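Local coordinates for protein myroilysin (PDB 5CZW) that probably cleaves peptide bonds as a zinc-dependent endopeptidase of the astacin (M12A) family, activated through a cysteine-switch mechanism, at residues Ser47-Gly52 with Ile77-Val82; Gly52-Thr57 with Gln88-Phe93; Gly98-Leu103 with Asn113-Asn118; Gly120-Ser125 with Arg133-Glu138; Ile202-Ile207 with Gly219-Leu224. The protein carries 1 engineered substitution. All coordinates share one frame; numbering follows the deposited sequence.

Interaction 1: residues Ser47-Gly52 with Ile77-Val82; sequences SVITVG and ITFNFV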
# COMPACT_ATOMS: atom_id res chain seq x y z
N SER A 47 -14.87 -12.34 7.66
CA SER A 47 -13.56 -12.86 8.02
C SER A 47 -12.98 -12.05 9.18
O SER A 47 -13.15 -10.81 9.25
CB SER A 47 -12.57 -12.88 6.87
OG SER A 47 -12.86 -13.78 5.81
N VAL A 48 -12.29 -12.78 10.06
CA VAL A 48 -11.33 -12.22 10.96
C VAL A 48 -9.96 -12.62 10.47
O VAL A 48 -9.59 -13.79 10.51
CB VAL A 48 -11.58 -12.75 12.39
CG1 VAL A 48 -10.55 -12.20 13.35
CG2 VAL A 48 -12.98 -12.38 12.82
N ILE A 49 -9.19 -11.64 10.00
CA ILE A 49 -7.91 -11.85 9.35
C ILE A 49 -6.81 -11.58 10.39
O ILE A 49 -6.74 -10.52 11.07
CB ILE A 49 -7.74 -10.87 8.15
CG1 ILE A 49 -8.89 -10.99 7.16
CG2 ILE A 49 -6.39 -11.10 7.47
CD1 ILE A 49 -8.96 -9.84 6.19
N THR A 50 -5.94 -12.58 10.57
CA THR A 50 -4.78 -12.43 11.44
C THR A 50 -3.69 -11.52 10.79
O THR A 50 -3.44 -11.66 9.59
CB THR A 50 -4.17 -13.78 11.85
OG1 THR A 50 -3.83 -14.51 10.68
CG2 THR A 50 -5.11 -14.58 12.72
N VAL A 51 -3.16 -10.62 11.58
CA VAL A 51 -2.13 -9.64 11.16
C VAL A 51 -0.94 -9.78 12.07
O VAL A 51 -1.13 -9.73 13.31
CB VAL A 51 -2.67 -8.18 11.18
CG1 VAL A 51 -1.60 -7.24 10.63
CG2 VAL A 51 -3.93 -8.09 10.37
N GLY A 52 0.28 -9.85 11.54
CA GLY A 52 1.37 -9.81 12.39
C GLY A 52 2.26 -8.65 11.98
O GLY A 52 2.41 -8.36 10.80
N ILE A 77 -15.42 -7.05 8.20
CA ILE A 77 -14.09 -7.73 8.24
C ILE A 77 -13.41 -7.11 9.46
O ILE A 77 -13.57 -5.90 9.68
CB ILE A 77 -13.21 -7.40 6.99
CG1 ILE A 77 -13.83 -7.95 5.72
CG2 ILE A 77 -11.75 -7.90 7.12
CD1 ILE A 77 -13.94 -9.46 5.62
N THR A 78 -12.70 -7.90 10.24
CA THR A 78 -11.95 -7.53 11.41
C THR A 78 -10.50 -8.02 11.22
O THR A 78 -10.28 -9.06 10.57
CB THR A 78 -12.53 -8.27 12.67
OG1 THR A 78 -13.86 -7.79 12.88
CG2 THR A 78 -11.79 -7.91 13.94
N PHE A 79 -9.58 -7.29 11.82
CA PHE A 79 -8.16 -7.63 11.84
C PHE A 79 -7.79 -7.98 13.28
O PHE A 79 -8.02 -7.19 14.21
CB PHE A 79 -7.35 -6.46 11.44
CG PHE A 79 -7.62 -6.01 10.05
CD1 PHE A 79 -7.30 -6.89 9.02
CD2 PHE A 79 -8.19 -4.78 9.70
CE1 PHE A 79 -7.50 -6.52 7.71
CE2 PHE A 79 -8.39 -4.41 8.36
CZ PHE A 79 -8.10 -5.30 7.37
N ASN A 80 -7.29 -9.19 13.44
CA ASN A 80 -6.83 -9.69 14.73
C ASN A 80 -5.33 -9.64 14.72
O ASN A 80 -4.68 -10.40 14.01
CB ASN A 80 -7.27 -11.18 14.91
CG ASN A 80 -6.89 -11.72 16.31
OD1 ASN A 80 -6.52 -10.92 17.20
ND2 ASN A 80 -6.97 -13.04 16.51
N PHE A 81 -4.75 -8.73 15.52
CA PHE A 81 -3.29 -8.56 15.59
C PHE A 81 -2.69 -9.56 16.57
O PHE A 81 -3.01 -9.49 17.77
CB PHE A 81 -2.93 -7.15 15.98
CG PHE A 81 -3.14 -6.14 14.89
CD1 PHE A 81 -4.40 -5.72 14.49
CD2 PHE A 81 -2.08 -5.76 14.09
CE1 PHE A 81 -4.58 -4.82 13.40
CE2 PHE A 81 -2.26 -4.85 13.03
CZ PHE A 81 -3.49 -4.37 12.71
N VAL A 82 -1.87 -10.45 16.04
CA VAL A 82 -1.33 -11.59 16.76
C VAL A 82 0.22 -11.62 16.79
O VAL A 82 0.89 -10.94 16.00
CB VAL A 82 -1.84 -12.88 16.15
CG1 VAL A 82 -3.32 -12.87 15.95
CG2 VAL A 82 -1.16 -13.06 14.83
O HOH W 1 -15.18 -9.86 11.46
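One face of the Phe81 ring carries Val51: Val51 CB lies 3.9 Å from the Phe81 ring centroid and 16° off the ring normal, a CH-pi contact displaced toward the rim, while CG1 of the valine meets Phe81 CE2 at 3.5 Å. The Phe79 ring is approached obliquely, by Val51 CG2 at 3.8 Å from Phe79 CD1 and by Ile49 CD1 at 3.9 Å from Phe79 CE1. CG1 of Val51 is anti to the backbone N (chi1 -175°) and CG2 lies beside that nitrogen, which divides the two methyls between the two phenylalanines. Ile49 CD1 also packs on Ile77 CG2 at 3.5 Å. The reverse face of the sheet bears Val48, Thr50, Thr78 and Asn80, where Val48 CG1 touches Asn80 CB at 3.8 Å. The backbones are parallel, in register from Val48 with Thr78 to Val51 with Phe81. Ile49 and Val51 each give an N-H and take one, from Ile49 N to Thr78 O at 2.9 Å through to Val82 N on Val51 O at 2.9 Å, and the strand directions diverge by 38°. Helix 58-63 lies in the connection, as in a beta-alpha-beta crossover. Strand 78-81 is outermost in the sheet, and strand 48-54 separates it from strand 89-92, whose Ile89 touches Ile49, Val51 and Phe79. Helix 128-143 packs on the face of Ile49, Val51, Phe79 and Phe81 through Phe139, edge-to-face with Phe79, and Leu143.

Interaction 2: residues Gly52-Thr57 with Gln88-Phe93; sequences GLYGGT and QIRVTF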
# COMPACT_ATOMS: atom_id res chain seq x y z
N GLY A 52 0.28 -9.85 11.54
CA GLY A 52 1.37 -9.81 12.39
C GLY A 52 2.26 -8.65 11.98
O GLY A 52 2.41 -8.36 10.80
N LEU A 53 2.84 -8.04 12.96
CA LEU A 53 3.76 -6.89 12.76
C LEU A 53 5.19 -7.33 13.04
O LEU A 53 5.59 -7.93 14.09
CB LEU A 53 3.31 -5.71 13.65
CG LEU A 53 1.84 -5.20 13.54
CD1 LEU A 53 1.56 -3.99 14.43
CD2 LEU A 53 1.49 -4.90 12.06
N TYR A 54 6.04 -7.02 12.09
CA TYR A 54 7.40 -7.47 12.17
C TYR A 54 8.34 -6.29 12.24
O TYR A 54 8.49 -5.59 11.27
CB TYR A 54 7.74 -8.38 10.97
CG TYR A 54 6.96 -9.65 10.92
CD1 TYR A 54 5.64 -9.67 10.50
CD2 TYR A 54 7.54 -10.85 11.26
CE1 TYR A 54 4.91 -10.83 10.42
CE2 TYR A 54 6.81 -12.04 11.18
CZ TYR A 54 5.55 -12.03 10.74
OH TYR A 54 4.88 -13.22 10.71
N GLY A 55 8.97 -6.12 13.40
CA GLY A 55 9.81 -4.92 13.62
C GLY A 55 8.99 -3.69 13.94
O GLY A 55 7.81 -3.84 14.35
N GLY A 56 9.54 -2.51 13.64
CA GLY A 56 8.90 -1.24 14.02
C GLY A 56 8.96 -1.02 15.52
O GLY A 56 9.22 -1.93 16.32
N THR A 57 8.70 0.19 15.93
CA THR A 57 8.75 0.51 17.34
C THR A 57 7.38 0.24 17.92
O THR A 57 6.40 0.14 17.14
CB THR A 57 9.06 2.00 17.55
OG1 THR A 57 8.00 2.78 16.98
CG2 THR A 57 10.36 2.40 16.95
N GLN A 88 -1.95 -14.10 8.52
CA GLN A 88 -2.38 -14.03 7.13
C GLN A 88 -1.86 -12.81 6.40
O GLN A 88 -1.48 -12.86 5.21
CB GLN A 88 -3.90 -14.07 7.05
CG GLN A 88 -4.51 -15.41 7.35
CD GLN A 88 -5.98 -15.40 7.63
OE1 GLN A 88 -6.47 -14.62 8.42
NE2 GLN A 88 -6.68 -16.27 6.95
N ILE A 89 -1.82 -11.69 7.15
CA ILE A 89 -1.20 -10.41 6.70
C ILE A 89 0.01 -10.25 7.56
O ILE A 89 -0.02 -10.33 8.77
CB ILE A 89 -2.15 -9.23 6.85
CG1 ILE A 89 -3.32 -9.44 5.85
CG2 ILE A 89 -1.44 -7.89 6.58
CD1 ILE A 89 -4.45 -8.48 6.04
N ARG A 90 1.13 -10.03 6.86
CA ARG A 90 2.47 -9.94 7.52
C ARG A 90 3.13 -8.61 7.13
O ARG A 90 3.43 -8.35 5.95
CB ARG A 90 3.39 -11.11 7.20
CG ARG A 90 2.74 -12.44 7.63
CD ARG A 90 3.59 -13.68 7.28
NE ARG A 90 3.73 -13.87 5.88
CZ ARG A 90 2.87 -14.48 5.10
NH1 ARG A 90 1.78 -14.91 5.59
NH2 ARG A 90 3.10 -14.58 3.79
N VAL A 91 3.17 -7.72 8.10
CA VAL A 91 3.54 -6.30 7.90
C VAL A 91 5.00 -6.01 8.38
O VAL A 91 5.40 -6.30 9.55
CB VAL A 91 2.64 -5.38 8.76
CG1 VAL A 91 3.07 -3.93 8.47
CG2 VAL A 91 1.18 -5.68 8.52
N THR A 92 5.81 -5.56 7.46
CA THR A 92 7.12 -5.02 7.80
C THR A 92 7.22 -3.52 7.72
O THR A 92 6.32 -2.88 7.19
CB THR A 92 8.19 -5.66 6.91
OG1 THR A 92 7.80 -5.54 5.57
CG2 THR A 92 8.38 -7.18 7.29
N PHE A 93 8.38 -3.02 8.20
CA PHE A 93 8.64 -1.60 8.33
C PHE A 93 9.99 -1.29 7.71
O PHE A 93 10.85 -0.52 8.31
CB PHE A 93 8.60 -1.22 9.79
CG PHE A 93 7.23 -1.41 10.37
CD1 PHE A 93 6.22 -0.42 10.22
CD2 PHE A 93 6.94 -2.56 10.99
CE1 PHE A 93 4.95 -0.66 10.74
CE2 PHE A 93 5.66 -2.77 11.47
CZ PHE A 93 4.70 -1.84 11.32
O HOH W 2 10.37 -4.42 9.85
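Ile89 starts the pairing with its carbonyl oxygen, which accepts the N-H of Gly52 (Gly52 N to Ile89 O 2.8 Å). Arg90 then runs its methylenes alongside the Tyr54 ring, CB 3.6 Å from Tyr54 CE1 and CD 3.7 Å from Tyr54 OH. The guanidinium plane stands 85° from that ring, and the chain, bent at chi3 (-66°), carries the charged end away, where NE bonds Glu114 O and NH1 bonds Pro87 O. Val91 uses both backbone groups: its N-H goes to Gly52 O, and its oxygen accepts from Tyr54 N at 2.7 Å while also lying in the plane of the Tyr54 ring, at its edge. On the reverse face Leu53 CD2 presses on Val91 CB at 3.5 Å. This is the parallel pairing of strands 48-54 and 89-92, 24° apart in direction, inside the five-stranded mixed sheet of the astacin-like domain. Thr92 adds its CG2 methyl, 3.9 Å from Tyr54 CB, and sends OG1 to Asn118 OD1. Beyond the strand, Phe93 turns a ring edge to the Tyr54 carbonyl, with CD2 3.4 Å from Tyr54 O, and a water accepts from Phe93 N and donates to that same oxygen. At Gly56 a beta-carbon would clash with Phe93 CD2.

Interaction 3: residues Gly98-Leu103 with Asn113-Asn118; sequences GSYSYL and NEETMN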
# COMPACT_ATOMS: atom_id res chain seq x y z
N GLY A 98 9.50 1.71 -0.07
CA GLY A 98 8.15 2.10 -0.40
C GLY A 98 7.13 1.47 0.50
O GLY A 98 7.46 0.74 1.39
N SER A 99 5.88 1.82 0.34
CA SER A 99 4.82 1.15 1.11
C SER A 99 3.98 0.45 0.10
O SER A 99 3.83 0.89 -1.06
CB SER A 99 3.95 2.19 1.89
OG SER A 99 4.67 2.88 2.90
N TYR A 100 3.38 -0.67 0.52
CA TYR A 100 2.69 -1.57 -0.39
C TYR A 100 1.94 -2.62 0.34
O TYR A 100 2.29 -2.94 1.48
CB TYR A 100 3.74 -2.26 -1.37
CG TYR A 100 4.98 -2.94 -0.83
CD1 TYR A 100 4.95 -4.23 -0.32
CD2 TYR A 100 6.15 -2.22 -0.73
CE1 TYR A 100 6.07 -4.80 0.18
CE2 TYR A 100 7.30 -2.79 -0.23
CZ TYR A 100 7.27 -4.05 0.26
OH TYR A 100 8.37 -4.70 0.79
N SER A 101 1.02 -3.26 -0.39
CA SER A 101 0.34 -4.51 0.06
C SER A 101 -0.12 -5.28 -1.16
O SER A 101 -0.58 -4.70 -2.16
CB SER A 101 -0.90 -4.21 0.91
OG SER A 101 -1.57 -5.38 1.33
N TYR A 102 -0.03 -6.60 -1.06
CA TYR A 102 -0.74 -7.42 -2.01
C TYR A 102 -2.20 -7.18 -1.90
O TYR A 102 -2.72 -6.73 -0.89
CB TYR A 102 -0.33 -8.92 -1.87
CG TYR A 102 1.13 -9.13 -2.10
CD1 TYR A 102 1.64 -9.18 -3.42
CD2 TYR A 102 2.05 -9.21 -1.04
CE1 TYR A 102 2.97 -9.30 -3.64
CE2 TYR A 102 3.41 -9.28 -1.28
CZ TYR A 102 3.85 -9.41 -2.58
OH TYR A 102 5.19 -9.53 -2.85
N LEU A 103 -2.93 -7.49 -2.96
CA LEU A 103 -4.35 -7.24 -2.97
C LEU A 103 -5.24 -8.33 -2.40
O LEU A 103 -5.31 -9.38 -2.94
CB LEU A 103 -4.82 -7.04 -4.39
CG LEU A 103 -4.19 -5.86 -5.10
CD1 LEU A 103 -4.77 -5.68 -6.49
CD2 LEU A 103 -4.43 -4.57 -4.33
N ASN A 113 7.58 -16.96 4.78
CA ASN A 113 8.76 -16.23 5.19
C ASN A 113 8.96 -14.87 4.56
O ASN A 113 10.04 -14.32 4.71
CB ASN A 113 10.03 -17.05 5.00
CG ASN A 113 10.23 -17.51 3.60
OD1 ASN A 113 9.38 -17.37 2.71
ND2 ASN A 113 11.44 -18.05 3.36
N GLU A 114 7.94 -14.31 3.92
CA GLU A 114 8.02 -13.04 3.23
C GLU A 114 6.85 -12.20 3.74
O GLU A 114 5.83 -12.71 4.23
CB GLU A 114 7.79 -13.24 1.72
CG GLU A 114 8.93 -13.93 0.99
CD GLU A 114 8.74 -14.03 -0.51
OE1 GLU A 114 7.81 -13.42 -1.12
OE2 GLU A 114 9.58 -14.79 -1.08
N GLU A 115 6.99 -10.91 3.58
CA GLU A 115 5.92 -10.03 3.99
C GLU A 115 4.84 -9.88 2.99
O GLU A 115 5.02 -10.11 1.77
CB GLU A 115 6.51 -8.64 4.26
CG GLU A 115 6.82 -7.79 3.03
CD GLU A 115 8.11 -8.09 2.32
OE1 GLU A 115 8.68 -9.20 2.55
OE2 GLU A 115 8.53 -7.24 1.52
N THR A 116 3.63 -9.52 3.47
CA THR A 116 2.53 -9.25 2.57
C THR A 116 2.20 -7.71 2.45
O THR A 116 1.39 -7.30 1.60
CB THR A 116 1.22 -9.96 2.94
OG1 THR A 116 0.62 -9.28 4.07
CG2 THR A 116 1.48 -11.41 3.18
N MET A 117 2.80 -6.94 3.36
CA MET A 117 2.59 -5.49 3.43
C MET A 117 3.88 -4.85 3.98
O MET A 117 4.56 -5.44 4.84
CB MET A 117 1.46 -5.20 4.41
CG MET A 117 1.07 -3.72 4.52
SD MET A 117 -0.33 -3.40 5.63
CE MET A 117 -1.67 -4.30 4.85
N ASN A 118 4.20 -3.62 3.56
CA ASN A 118 5.37 -2.89 4.11
C ASN A 118 4.95 -1.41 4.25
O ASN A 118 4.29 -0.86 3.42
CB ASN A 118 6.55 -2.97 3.19
CG ASN A 118 7.82 -2.43 3.81
OD1 ASN A 118 8.29 -2.99 4.82
ND2 ASN A 118 8.32 -1.28 3.33
O HOH W 3 -1.39 -7.84 3.01
O HOH W 4 6.51 -10.60 -0.50
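Tyr100 and Asn118 form an antiparallel hydrogen-bonded pair, with Tyr100 N to Asn118 O at 3.0 Å and Asn118 N to Tyr100 O at 2.9 Å. Ser101 and Met117 make the adjoining non-hydrogen-bonded pair, and Tyr102 N on Thr116 O extends the run. Among the side-chain bonds, Asn118 ND2 donates to Gly98 O at 2.9 Å with the acceptor almost in the amide plane, while its OD1 is taken by Thr92 OG1 and Thr94 N. Tyr100 OH donates to Glu115 OE2 at 2.6 Å, and the carboxylate oxygen receives it on its anti lone pair; this oxygen lies in the ring plane, and ring and carboxylate are turned 47° apart. Tyr170 OH also bonds OE2. Strand 100-101 is the antiparallel edge strand that in metzincins borders the active-site cleft; here the Ser99 backbone bonds to Val22 and Lys24, on either side of the zinc ligand Cys23. A CH-pi contact adds apolar packing: Tyr100 CG stands between backbone N and carbonyl carbon (chi1 51°), bringing one ring face against Asn118 CB, 3.5 Å from the centroid and 25° off the normal. A leucine in place of Tyr100 would remove hydroxyl and ring, which would probably cost Glu115 OE2 one of its two hydroxyl partners and Asn118 CB its flat support. One water bridges Ser101 OG and Thr116 OG1; another accepts from Tyr102 OH and donates to Glu115 O at 2.8 Å and to Glu114 OE1.

Interaction 4: residues Gly120-Ser125 with Arg133-Glu138; sequences GWFDDS and RTVIHE. With ZN (zinc ion), chain B.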
# COMPACT_ATOMS: atom_id res chain seq x y z
N GLY A 120 7.08 1.92 4.47
CA GLY A 120 8.46 2.32 4.19
C GLY A 120 8.99 3.59 4.81
O GLY A 120 10.17 3.89 4.55
N TRP A 121 8.15 4.37 5.48
CA TRP A 121 8.58 5.70 5.96
C TRP A 121 8.05 6.17 7.30
O TRP A 121 8.22 7.38 7.64
CB TRP A 121 8.29 6.75 4.90
CG TRP A 121 6.83 6.89 4.47
CD1 TRP A 121 5.84 7.48 5.15
CD2 TRP A 121 6.21 6.34 3.29
NE1 TRP A 121 4.67 7.39 4.48
CE2 TRP A 121 4.87 6.68 3.33
CE3 TRP A 121 6.68 5.60 2.19
CZ2 TRP A 121 3.98 6.32 2.31
CZ3 TRP A 121 5.83 5.28 1.18
CH2 TRP A 121 4.50 5.64 1.24
N PHE A 122 7.49 5.31 8.09
CA PHE A 122 7.01 5.72 9.38
C PHE A 122 8.19 5.76 10.39
O PHE A 122 9.16 4.98 10.33
CB PHE A 122 5.93 4.79 9.89
CG PHE A 122 4.66 4.75 9.11
CD1 PHE A 122 4.18 5.81 8.39
CD2 PHE A 122 3.89 3.60 9.19
CE1 PHE A 122 2.97 5.72 7.73
CE2 PHE A 122 2.68 3.56 8.62
CZ PHE A 122 2.21 4.66 7.91
N ASP A 123 8.07 6.67 11.34
CA ASP A 123 8.98 6.73 12.52
C ASP A 123 8.20 7.42 13.63
O ASP A 123 7.01 7.65 13.48
CB ASP A 123 10.26 7.48 12.20
CG ASP A 123 10.02 8.94 11.77
OD1 ASP A 123 9.20 9.67 12.43
OD2 ASP A 123 10.62 9.37 10.72
N ASP A 124 8.81 7.57 14.81
CA ASP A 124 8.03 7.92 15.98
C ASP A 124 7.61 9.41 15.90
O ASP A 124 6.82 9.88 16.73
CB ASP A 124 8.83 7.65 17.27
CG ASP A 124 8.90 6.18 17.63
OD1 ASP A 124 8.35 5.31 16.94
OD2 ASP A 124 9.57 5.91 18.62
N SER A 125 8.18 10.14 14.97
CA SER A 125 7.73 11.53 14.75
C SER A 125 6.67 11.68 13.67
O SER A 125 6.15 12.79 13.46
CB SER A 125 8.92 12.43 14.45
OG SER A 125 9.69 12.63 15.65
N ARG A 133 -3.50 8.28 6.71
CA ARG A 133 -3.50 8.15 5.27
C ARG A 133 -2.88 6.85 4.76
O ARG A 133 -3.46 6.12 3.97
CB ARG A 133 -2.74 9.35 4.64
CG ARG A 133 -2.68 9.37 3.11
CD ARG A 133 -1.85 10.53 2.58
NE ARG A 133 -0.44 10.33 2.73
CZ ARG A 133 0.40 9.89 1.79
NH1 ARG A 133 -0.01 9.61 0.59
NH2 ARG A 133 1.65 9.74 2.08
N THR A 134 -1.69 6.59 5.23
CA THR A 134 -0.90 5.49 4.61
C THR A 134 -1.39 4.10 5.18
O THR A 134 -1.51 3.11 4.40
CB THR A 134 0.57 5.74 4.78
OG1 THR A 134 0.92 6.86 3.93
CG2 THR A 134 1.43 4.50 4.40
N VAL A 135 -1.75 4.06 6.47
CA VAL A 135 -2.20 2.79 7.04
C VAL A 135 -3.56 2.43 6.43
O VAL A 135 -3.77 1.30 5.93
CB VAL A 135 -2.28 2.78 8.56
CG1 VAL A 135 -2.89 1.51 9.07
CG2 VAL A 135 -0.88 2.98 9.10
N ILE A 136 -4.53 3.34 6.48
CA ILE A 136 -5.84 3.03 5.93
C ILE A 136 -5.70 2.67 4.45
O ILE A 136 -6.30 1.72 4.03
CB ILE A 136 -6.85 4.19 6.14
CG1 ILE A 136 -6.96 4.44 7.65
CG2 ILE A 136 -8.20 3.88 5.54
CD1 ILE A 136 -8.02 5.42 8.04
N HIS A 137 -4.90 3.41 3.72
CA HIS A 137 -4.68 3.08 2.31
C HIS A 137 -4.16 1.64 2.04
O HIS A 137 -4.71 0.91 1.25
CB HIS A 137 -3.74 4.12 1.76
CG HIS A 137 -3.49 4.00 0.30
ND1 HIS A 137 -4.17 4.76 -0.59
CD2 HIS A 137 -2.58 3.31 -0.41
CE1 HIS A 137 -3.75 4.52 -1.79
NE2 HIS A 137 -2.75 3.69 -1.70
N GLU A 138 -3.10 1.28 2.73
CA GLU A 138 -2.55 -0.05 2.53
C GLU A 138 -3.46 -1.11 2.95
O GLU A 138 -3.55 -2.16 2.29
CB GLU A 138 -1.15 -0.20 3.20
CG GLU A 138 -0.01 0.67 2.61
CD GLU A 138 0.15 0.64 1.09
OE1 GLU A 138 -0.23 -0.33 0.43
OE2 GLU A 138 0.72 1.68 0.56
ZN ZN B . -1.65 2.13 -3.01
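Phe122 and Thr134 mark the nearest backbone approach, their CA atoms 9.2 Å apart, so side chains alone bridge the irregular segment 120-125 and the helix, and no hydrogen bond crosses. Phe122 directs its CB toward the helix, and CG, beside the backbone N (chi1 -65°), carries the ring on to two methyls that meet it obliquely. Its CZ lies 3.6 Å from Thr134 CG2, the two side chains passing antiparallel, and its CE2 lies 3.6 Å from Val135 CG2, the valine roughly perpendicular to the phenylalanine. Trp121 puts an edge atom, CZ2, 3.5 Å from Thr134 OG1. Glu130 OE2 gathers the polar groups here, bonding Trp121 NE1 and Thr134 OG1 and forming a salt bridge with Arg133 NH2. Cutting Phe122 back to alanine removes the ring, which is likely to open a gap beside the Thr134 and Val135 methyls. One turn on, His137 NE2 binds zinc at 2.3 Å together with His141, His147 and Cys23, in the HExxH helix of metzincins. The loop connects strand 117-118 to helix 128-143; Val60 of helix 58-63 also touches Phe122.

Interaction 5: residues Ile202-Ile207 with Gly219-Leu224; sequences IMHYSI and GNNSVL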
# COMPACT_ATOMS: atom_id res chain seq x y z
N ILE A 202 -9.62 7.48 -0.11
CA ILE A 202 -8.37 7.18 0.53
C ILE A 202 -7.48 6.37 -0.45
O ILE A 202 -6.30 6.34 -0.28
CB ILE A 202 -8.65 6.36 1.80
CG1 ILE A 202 -7.44 6.26 2.63
CG2 ILE A 202 -9.12 4.97 1.42
CD1 ILE A 202 -7.15 7.46 3.44
N MET A 203 -8.12 5.75 -1.47
CA MET A 203 -7.43 4.91 -2.44
C MET A 203 -6.75 5.65 -3.60
O MET A 203 -6.16 5.04 -4.48
CB MET A 203 -8.30 3.70 -2.91
CG MET A 203 -8.70 2.70 -1.82
SD MET A 203 -7.38 2.27 -0.67
CE MET A 203 -6.24 1.38 -1.74
N HIS A 204 -6.84 6.98 -3.60
CA HIS A 204 -6.23 7.73 -4.70
C HIS A 204 -4.75 7.46 -4.72
O HIS A 204 -4.18 7.29 -3.72
CB HIS A 204 -6.58 9.24 -4.76
CG HIS A 204 -7.76 9.55 -5.63
ND1 HIS A 204 -7.66 9.68 -7.00
CD2 HIS A 204 -9.08 9.64 -5.34
CE1 HIS A 204 -8.85 9.89 -7.50
NE2 HIS A 204 -9.73 9.85 -6.52
N TYR A 205 -4.20 7.42 -5.90
CA TYR A 205 -2.77 7.11 -6.14
C TYR A 205 -1.95 8.38 -6.09
O TYR A 205 -2.17 9.35 -6.84
CB TYR A 205 -2.65 6.50 -7.54
CG TYR A 205 -1.29 6.16 -7.93
CD1 TYR A 205 -0.62 5.22 -7.27
CD2 TYR A 205 -0.78 6.62 -9.09
CE1 TYR A 205 0.65 4.84 -7.63
CE2 TYR A 205 0.50 6.35 -9.45
CZ TYR A 205 1.22 5.39 -8.75
OH TYR A 205 2.50 5.01 -9.15
N SER A 206 -1.05 8.43 -5.14
CA SER A 206 -0.15 9.54 -4.97
C SER A 206 1.00 9.49 -5.95
O SER A 206 1.60 8.49 -6.07
CB SER A 206 0.46 9.42 -3.58
OG SER A 206 -0.54 9.52 -2.64
N ILE A 207 1.30 10.61 -6.59
CA ILE A 207 2.41 10.74 -7.50
C ILE A 207 3.43 11.64 -6.81
O ILE A 207 3.18 12.82 -6.54
CB ILE A 207 2.01 11.27 -8.90
CG1 ILE A 207 1.05 10.23 -9.53
CG2 ILE A 207 3.25 11.43 -9.77
CD1 ILE A 207 0.26 10.67 -10.74
N GLY A 219 -1.61 14.12 -4.48
CA GLY A 219 -1.82 13.57 -3.17
C GLY A 219 -3.13 12.89 -2.91
O GLY A 219 -4.11 12.94 -3.65
N ASN A 220 -3.09 12.27 -1.76
CA ASN A 220 -4.01 11.41 -1.13
C ASN A 220 -4.80 12.13 -0.08
O ASN A 220 -4.30 12.92 0.62
CB ASN A 220 -3.06 10.48 -0.29
CG ASN A 220 -3.33 9.03 -0.44
OD1 ASN A 220 -4.24 8.47 0.14
ND2 ASN A 220 -2.44 8.38 -1.15
N ASN A 221 -6.02 11.79 0.03
CA ASN A 221 -6.86 12.24 1.06
C ASN A 221 -6.38 11.40 2.30
O ASN A 221 -5.71 10.41 2.10
CB ASN A 221 -8.25 11.90 0.54
CG ASN A 221 -8.46 12.40 -0.92
OD1 ASN A 221 -8.82 13.54 -1.08
ND2 ASN A 221 -8.12 11.59 -1.96
N SER A 222 -6.67 11.78 3.52
CA SER A 222 -6.15 11.03 4.68
C SER A 222 -7.11 10.29 5.59
O SER A 222 -6.73 9.69 6.55
CB SER A 222 -5.21 11.93 5.45
OG SER A 222 -5.95 12.97 6.00
N VAL A 223 -8.37 10.31 5.22
CA VAL A 223 -9.48 9.66 5.95
C VAL A 223 -10.41 8.97 4.94
O VAL A 223 -10.34 9.27 3.71
CB VAL A 223 -10.30 10.69 6.77
CG1 VAL A 223 -9.43 11.41 7.79
CG2 VAL A 223 -10.97 11.68 5.81
N LEU A 224 -11.24 8.05 5.42
CA LEU A 224 -12.19 7.35 4.60
C LEU A 224 -13.23 8.36 4.02
O LEU A 224 -13.71 9.22 4.78
CB LEU A 224 -12.89 6.27 5.44
CG LEU A 224 -11.99 5.09 5.74
CD1 LEU A 224 -12.52 4.12 6.78
CD2 LEU A 224 -11.69 4.34 4.43
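Ile202 and Asn221, His204 and Asn220, Ser206 and Gly219 are the nearest backbone pairs, so the two irregular segments run in opposing senses, with the last pair's CA atoms 4.7 Å apart. No clear hydrogen bond joins them. The Ile202 side chain supplies most of the apolar packing. Its CG1 extends anti to the backbone N (chi1 -169°) and chi2 of 79° then bends the chain, setting CD1 against backbone, 3.5 Å from Asn221 O and 3.6 Å from Ser222 C. The CG2 branch meets Leu224 CD2 at 4.0 Å. The Asn220 amide lies among Ile202 O, His204 O and Ser206 OG, though which way it is turned is doubtful; its CB lies 3.6 Å from Ser206 OG. Asn221 ND2 sits 4.0 Å from both CB and CD2 of His204, with amide and ring planes 65° apart, and is held by Ser201 O. Sequence and position of segment 202-207 are consistent with the Met-turn of metzincins: Met203 touches the zinc ligand His141, and the Tyr205 ring meets that of His147. Helix 128-143 packs beside both segments. Ile202 O accepts from His137 ND1, which positions a zinc ligand, Arg133 touches Ser206 and Asn220, and Ser132 OG bonds Ser222 O.

How the interactions relate
Interactions 1, 2 and 3 follow one sheet across its order 78-81, 48-54, 89-92, 117-118, 100-101. Interactions 1 and 2 share Gly52, and their segments alternate along the chain, with centres 12 Å apart; interaction 3, centred 9 Å from interaction 2, adds the antiparallel edge. Interaction 4 comes next in sequence and passes from that edge to helix 128-143, Ser99 OG bonding Gly120 N. Interaction 5 follows last, 12 Å from interaction 4 and 23 Å from interaction 1, on the far side of the zinc helix. The sheet and the Met-turn region thus flank the helix bearing His137 and His141, consistent with the two-part architecture of a metzincin catalytic domain.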